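Local coordinates for uncharacterized protein YhfS (Escherichia coli, PDB 4J8L) that is of unknown function but carries covalently bound pyridoxal 5'-phosphate and may have cysteine synthase activity, at residues V175-R180 against A276-L281; I181-E184 against V189-F192. One frame throughout, in Å; residues are numbered along the deposited sequence.

Contact 1 of 2, residues V175-R180 against A276-L281; sequences VMKVAR and AQSKVL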
ATOM      1  N   VAL A 175      -2.271  -4.053  -1.307  1.00 14.39           N
ATOM      2  CA  VAL A 175      -2.287  -5.454  -0.885  1.00 15.50           C
ATOM      3  C   VAL A 175      -3.670  -5.858  -0.402  1.00 16.48           C
ATOM      4  O   VAL A 175      -4.302  -5.119   0.363  1.00 16.37           O
ATOM      5  CB  VAL A 175      -1.245  -5.721   0.214  1.00 15.33           C
ATOM      6  CG1 VAL A 175      -1.298  -7.186   0.668  1.00 16.76           C
ATOM      7  CG2 VAL A 175       0.151  -5.384  -0.298  1.00 16.92           C
HETATM    8  N   MSE A 176      -4.140  -7.019  -0.869  1.00 14.78           N
HETATM    9  CA  MSE A 176      -5.480  -7.526  -0.549  1.00 15.53           C
HETATM   10  C   MSE A 176      -6.624  -6.689  -1.116  1.00 17.69           C
HETATM   11  O   MSE A 176      -7.791  -6.925  -0.785  1.00 18.21           O
HETATM   12  CB  MSE A 176      -5.684  -7.706   0.963  1.00 18.31           C
HETATM   13  CG  MSE A 176      -4.872  -8.820   1.573  1.00 15.22           C
HETATM   14 SE   MSE A 176      -5.147 -10.514   0.605  0.75 24.17          SE
HETATM   15  CE  MSE A 176      -4.836 -11.766   2.078  1.00 17.61           C
ATOM     16  N   LYS A 177      -6.296  -5.729  -1.973  1.00 16.49           N
ATOM     17  CA  LYS A 177      -7.312  -4.873  -2.574  1.00 17.49           C
ATOM     18  C   LYS A 177      -7.376  -5.041  -4.094  1.00 19.10           C
ATOM     19  O   LYS A 177      -8.330  -4.589  -4.734  1.00 18.27           O
ATOM     20  CB  LYS A 177      -7.032  -3.414  -2.228  1.00 17.78           C
ATOM     21  CG  LYS A 177      -7.196  -3.090  -0.754  1.00 21.06           C
ATOM     22  CD  LYS A 177      -7.536  -1.616  -0.615  1.00 32.80           C
ATOM     23  CE  LYS A 177      -6.524  -0.889   0.213  1.00 29.97           C
ATOM     24  NZ  LYS A 177      -6.658   0.579   0.009  1.00 21.28           N
ATOM     25  N   VAL A 178      -6.345  -5.666  -4.658  1.00 16.00           N
ATOM     26  CA  VAL A 178      -6.284  -5.967  -6.087  1.00 17.61           C
ATOM     27  C   VAL A 178      -5.946  -7.435  -6.309  1.00 18.03           C
ATOM     28  O   VAL A 178      -5.568  -8.151  -5.373  1.00 18.45           O
ATOM     29  CB  VAL A 178      -5.237  -5.098  -6.827  1.00 16.80           C
ATOM     30  CG1 VAL A 178      -5.535  -3.610  -6.624  1.00 19.33           C
ATOM     31  CG2 VAL A 178      -3.826  -5.426  -6.355  1.00 17.85           C
ATOM     32  N   ALA A 179      -6.083  -7.890  -7.547  1.00 18.13           N
ATOM     33  CA  ALA A 179      -5.895  -9.312  -7.840  1.00 19.83           C
ATOM     34  C   ALA A 179      -4.463  -9.804  -7.602  1.00 20.34           C
ATOM     35  O   ALA A 179      -4.255 -10.900  -7.068  1.00 20.34           O
ATOM     36  CB  ALA A 179      -6.333  -9.623  -9.264  1.00 18.99           C
ATOM     37  N   ARG A 180      -3.478  -9.009  -8.017  1.00 20.12           N
ATOM     38  CA  ARG A 180      -2.079  -9.429  -7.939  1.00 18.21           C
ATOM     39  C   ARG A 180      -1.162  -8.309  -7.452  1.00 20.35           C
ATOM     40  O   ARG A 180      -1.130  -7.235  -8.045  1.00 19.22           O
ATOM     41  CB  ARG A 180      -1.592  -9.913  -9.308  1.00 20.35           C
ATOM     42  CG  ARG A 180      -2.287 -11.184  -9.812  1.00 20.56           C
ATOM     43  CD  ARG A 180      -1.538 -11.799 -11.008  1.00 24.09           C
ATOM     44  NE  ARG A 180      -1.563 -10.937 -12.188  1.00 28.20           N
ATOM     45  CZ  ARG A 180      -0.808 -11.117 -13.269  1.00 30.22           C
ATOM     46  NH1 ARG A 180       0.048 -12.130 -13.327  1.00 29.65           N
ATOM     47  NH2 ARG A 180      -0.905 -10.280 -14.291  1.00 29.12           N
ATOM     48  N   ALA A 276      -4.937   8.168  -4.494  1.00 21.51           N
ATOM     49  CA  ALA A 276      -4.245   9.365  -4.031  1.00 23.51           C
ATOM     50  C   ALA A 276      -3.797   9.273  -2.567  1.00 25.70           C
ATOM     51  O   ALA A 276      -4.281  10.023  -1.731  1.00 23.77           O
ATOM     52  CB  ALA A 276      -5.152  10.584  -4.228  1.00 24.98           C
ATOM     53  N   GLN A 277      -2.889   8.355  -2.240  1.00 17.76           N
ATOM     54  CA  GLN A 277      -2.354   7.368  -3.171  1.00 16.12           C
ATOM     55  C   GLN A 277      -3.159   6.079  -3.037  1.00 17.82           C
ATOM     56  O   GLN A 277      -3.218   5.280  -3.968  1.00 19.59           O
ATOM     57  CB  GLN A 277      -0.864   7.141  -2.919  1.00 21.34           C
ATOM     58  CG  GLN A 277      -0.048   8.423  -3.098  1.00 24.16           C
ATOM     59  CD  GLN A 277       1.445   8.174  -3.166  1.00 28.07           C
ATOM     60  OE1 GLN A 277       1.973   7.301  -2.484  1.00 26.94           O
ATOM     61  NE2 GLN A 277       2.138   8.953  -3.997  1.00 26.96           N
ATOM     62  N   SER A 278      -3.789   5.886  -1.881  1.00 17.29           N
ATOM     63  CA  SER A 278      -4.755   4.806  -1.737  1.00 18.35           C
ATOM     64  C   SER A 278      -6.020   5.228  -2.469  1.00 21.58           C
ATOM     65  O   SER A 278      -6.227   6.411  -2.718  1.00 19.71           O
ATOM     66  CB  SER A 278      -5.064   4.525  -0.261  1.00 19.97           C
ATOM     67  OG  SER A 278      -5.821   3.325  -0.122  1.00 20.84           O
ATOM     68  N   LYS A 279      -6.866   4.264  -2.815  1.00 21.68           N
ATOM     69  CA  LYS A 279      -8.074   4.564  -3.570  1.00 21.39           C
ATOM     70  C   LYS A 279      -9.098   5.230  -2.648  1.00 22.04           C
ATOM     71  O   LYS A 279      -9.553   4.636  -1.667  1.00 20.07           O
ATOM     72  CB  LYS A 279      -8.616   3.290  -4.226  1.00 23.29           C
ATOM     73  CG  LYS A 279      -9.672   3.497  -5.301  1.00 21.94           C
ATOM     74  CD  LYS A 279      -9.906   2.191  -6.053  1.00 23.00           C
ATOM     75  CE  LYS A 279     -11.066   2.303  -7.024  1.00 20.12           C
ATOM     76  NZ  LYS A 279     -11.325   1.011  -7.742  1.00 23.26           N
ATOM     77  N   VAL A 280      -9.418   6.485  -2.959  1.00 16.44           N
ATOM     78  CA  VAL A 280     -10.261   7.340  -2.130  1.00 15.47           C
ATOM     79  C   VAL A 280     -11.099   8.248  -3.027  1.00 17.07           C
ATOM     80  O   VAL A 280     -10.944   8.244  -4.253  1.00 18.04           O
ATOM     81  CB  VAL A 280      -9.410   8.263  -1.219  1.00 17.01           C
ATOM     82  CG1 VAL A 280      -8.600   7.442  -0.225  1.00 18.64           C
ATOM     83  CG2 VAL A 280      -8.498   9.150  -2.059  1.00 20.24           C
ATOM     84  N   LEU A 281     -11.984   9.030  -2.418  1.00 15.94           N
ATOM     85  CA  LEU A 281     -12.729  10.043  -3.155  1.00 18.20           C
ATOM     86  C   LEU A 281     -12.061  11.409  -3.079  1.00 19.22           C
ATOM     87  O   LEU A 281     -11.556  11.814  -2.029  1.00 21.53           O
ATOM     88  CB  LEU A 281     -14.160  10.182  -2.624  1.00 21.02           C
ATOM     89  CG  LEU A 281     -15.185   9.371  -3.410  1.00 30.00           C
ATOM     90  CD1 LEU A 281     -15.221   7.953  -2.878  1.00 31.18           C
ATOM     91  CD2 LEU A 281     -16.557  10.018  -3.386  1.00 39.44           C
TER
HETATM   92  O   HOH W   1      -8.983   1.711  -1.034  1.00 26.99           O

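Contact 2 of 2, residues I181-E184 against V189-F192; sequences IGCE and VSTF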
ATOM      1  N   ILE A 181      -0.415  -8.563  -6.380  1.00 17.89           N
ATOM      2  CA  ILE A 181       0.646  -7.644  -5.976  1.00 16.03           C
ATOM      3  C   ILE A 181       1.914  -7.942  -6.776  1.00 16.57           C
ATOM      4  O   ILE A 181       1.952  -8.903  -7.540  1.00 17.49           O
ATOM      5  CB  ILE A 181       0.912  -7.659  -4.456  1.00 15.96           C
ATOM      6  CG1 ILE A 181       1.427  -9.016  -3.977  1.00 18.27           C
ATOM      7  CG2 ILE A 181      -0.370  -7.336  -3.692  1.00 19.29           C
ATOM      8  CD1 ILE A 181       1.928  -8.977  -2.531  1.00 18.94           C
ATOM      9  N   GLY A 182       2.943  -7.118  -6.606  1.00 16.67           N
ATOM     10  CA  GLY A 182       4.132  -7.180  -7.459  1.00 17.70           C
ATOM     11  C   GLY A 182       4.737  -8.568  -7.621  1.00 18.73           C
ATOM     12  O   GLY A 182       4.978  -9.014  -8.742  1.00 18.71           O
ATOM     13  N   CYS A 183       4.977  -9.262  -6.511  1.00 19.04           N
ATOM     14  CA  CYS A 183       5.611 -10.581  -6.583  1.00 17.91           C
ATOM     15  C   CYS A 183       4.726 -11.630  -7.251  1.00 19.67           C
ATOM     16  O   CYS A 183       5.193 -12.725  -7.566  1.00 25.09           O
ATOM     17  CB  CYS A 183       6.045 -11.070  -5.196  1.00 19.85           C
ATOM     18  SG  CYS A 183       4.699 -11.353  -4.033  1.00 19.28           S
ATOM     19  N   GLU A 184       3.454 -11.305  -7.456  1.00 19.37           N
ATOM     20  CA  GLU A 184       2.532 -12.222  -8.115  1.00 19.31           C
ATOM     21  C   GLU A 184       2.429 -11.946  -9.608  1.00 23.40           C
ATOM     22  O   GLU A 184       1.799 -12.706 -10.342  1.00 24.39           O
ATOM     23  CB  GLU A 184       1.137 -12.144  -7.487  1.00 20.17           C
ATOM     24  CG  GLU A 184       1.119 -12.458  -6.003  1.00 21.50           C
ATOM     25  CD  GLU A 184      -0.269 -12.354  -5.398  1.00 21.65           C
ATOM     26  OE1 GLU A 184      -0.843 -11.241  -5.400  1.00 20.73           O
ATOM     27  OE2 GLU A 184      -0.784 -13.390  -4.925  1.00 24.26           O
ATOM     28  N   VAL A 189      10.691  -8.930  -5.606  1.00 18.10           N
ATOM     29  CA  VAL A 189      10.082  -8.849  -4.277  1.00 17.03           C
ATOM     30  C   VAL A 189       9.013  -7.774  -4.228  1.00 17.14           C
ATOM     31  O   VAL A 189       9.151  -6.716  -4.864  1.00 18.78           O
ATOM     32  CB  VAL A 189      11.099  -8.549  -3.138  1.00 21.53           C
ATOM     33  CG1 VAL A 189      11.932  -9.785  -2.787  1.00 24.30           C
ATOM     34  CG2 VAL A 189      11.990  -7.362  -3.493  1.00 24.12           C
ATOM     35  N   SER A 190       7.953  -8.077  -3.482  1.00 15.89           N
ATOM     36  CA  SER A 190       6.947  -7.107  -3.058  1.00 15.23           C
ATOM     37  C   SER A 190       7.296  -6.580  -1.679  1.00 18.17           C
ATOM     38  O   SER A 190       7.951  -7.265  -0.897  1.00 16.42           O
ATOM     39  CB  SER A 190       5.570  -7.771  -2.969  1.00 15.02           C
ATOM     40  OG  SER A 190       4.885  -7.758  -4.208  1.00 19.49           O
ATOM     41  N   THR A 191       6.848  -5.367  -1.366  1.00 15.62           N
ATOM     42  CA  THR A 191       7.022  -4.845  -0.018  1.00 13.84           C
ATOM     43  C   THR A 191       5.738  -4.165   0.433  1.00 16.42           C
ATOM     44  O   THR A 191       5.032  -3.560  -0.370  1.00 15.52           O
ATOM     45  CB  THR A 191       8.157  -3.805   0.070  1.00 16.64           C
ATOM     46  OG1 THR A 191       7.831  -2.669  -0.742  1.00 17.02           O
ATOM     47  CG2 THR A 191       9.486  -4.377  -0.364  1.00 16.05           C
ATOM     48  N   PHE A 192       5.439  -4.262   1.720  1.00 13.78           N
ATOM     49  CA  PHE A 192       4.289  -3.544   2.269  1.00 16.38           C
ATOM     50  C   PHE A 192       4.305  -3.428   3.780  1.00 14.82           C
ATOM     51  O   PHE A 192       4.833  -4.297   4.468  1.00 15.82           O
ATOM     52  CB  PHE A 192       2.958  -4.170   1.818  1.00 12.88           C
ATOM     53  CG  PHE A 192       2.847  -5.653   2.052  1.00 13.48           C
ATOM     54  CD1 PHE A 192       3.263  -6.552   1.077  1.00 16.57           C
ATOM     55  CD2 PHE A 192       2.268  -6.153   3.223  1.00 16.51           C
ATOM     56  CE1 PHE A 192       3.139  -7.923   1.269  1.00 15.43           C
ATOM     57  CE2 PHE A 192       2.143  -7.530   3.425  1.00 16.29           C
ATOM     58  CZ  PHE A 192       2.578  -8.413   2.447  1.00 16.93           C
TER

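Contact 1 of 2, residues V175-R180 against A276-L281
Lys177 spans the gap between the two segments end-on, its ammonium NZ lying 2.9 Å from Ser278 OG. This is the one direct approach between residues 175-180 and 276-281, whose closest CA atoms, those of Lys177 and Lys279, are 9.5 Å apart. The lysine bridges that distance with a chain that leaves its CA toward the other segment, CG lying anti to the carbonyl carbon (chi1 -67°), and then bends at chi3 (-121°), which carries CE and NZ across to the serine. Both polar ends have their main partner in Glu310, whose carboxylate divides its oxygens between them: OE1 forms a salt bridge with Lys177 NZ, and OE2 is hydrogen-bonded to Ser278 OG. The glutamate thus ties the two tips together, and its negative charge probably favours the protonated lysine. Ser278 belongs to the tight connection between strands 268-275 and 279-285, a beta hairpin in the antiparallel sheet of the C-terminal region, whereas Lys177 comes from the loop that follows strand 167-170 of the large mixed sheet; the contact therefore joins the two parts of this two-domain, aminotransferase-like fold. A water adds a second, indirect link: it accepts from Lys177 NZ at 2.8 Å and donates to the backbone Lys279 O at 3.0 Å. The side chain of Lys279, extended throughout, runs a different course, and its NZ is hydrogen-bonded to Ser8 OG and Leu6 O near the N-terminus.

Contact 2 of 2, residues I181-E184 against V189-F192
Ser190 points its side chain from strand 189-193 into the turn formed by residues 181-184. Its CB packs between two neighbours, 3.8 Å from Cys183 SG and 3.9 Å from Ile181 CD1. From there OG, placed anti to the carbonyl carbon (chi1 -87°), accepts a hydrogen bond from Cys183 N at 2.8 Å, with an N-H...O angle of 155°; Ile181 CD1 and Cys183 SG each lie 3.6 Å from Ser190 OG. Gly182 N, though near, is bonded to Asp171 OD1 instead. The same hydroxyl is hydrogen-bonded to Asp171 OD2 and Thr169 OG1, so a buried polar atom is held by three partners. Replacing Ser190 by alanine removes the hydroxyl and would probably leave Cys183 N without its acceptor and Asp171 and Thr169 each short of a partner. Two residues farther along the strand, the Phe192 ring is approached obliquely by Ile181 CD1, 4.1 Å from CE1. The 3-10 turn is closed by the backbone bond from Glu184 N to Ile181 O and by Glu184 OE1, which takes the Ile181 N-H through its anti lone pair. Strand 189-193 runs between strands 167-170 and 203-208 of the mixed sheet; Cys183 and Phe192 pack on Val207 of the latter, while Thr191 meets helix 74-86.

In the fold
The centres of the two contacts lie 14 Å apart, and one loop, between strands 167-170 and 189-193, supplies a segment to each: residues 175-180 go to contact 1 and the directly following 181-184 to contact 2. Contact 2 is a local closure, returning the loop to the next strand of the mixed sheet, whereas contact 1 reaches about a hundred residues ahead to the antiparallel sheet of the C-terminal region. They also meet through side chains, Val175 CG2 lying 3.6 Å from Phe192 CG. The loop is thus fixed to both sheets shortly before Lys196, the residue that carries the covalently attached pyridoxal phosphate.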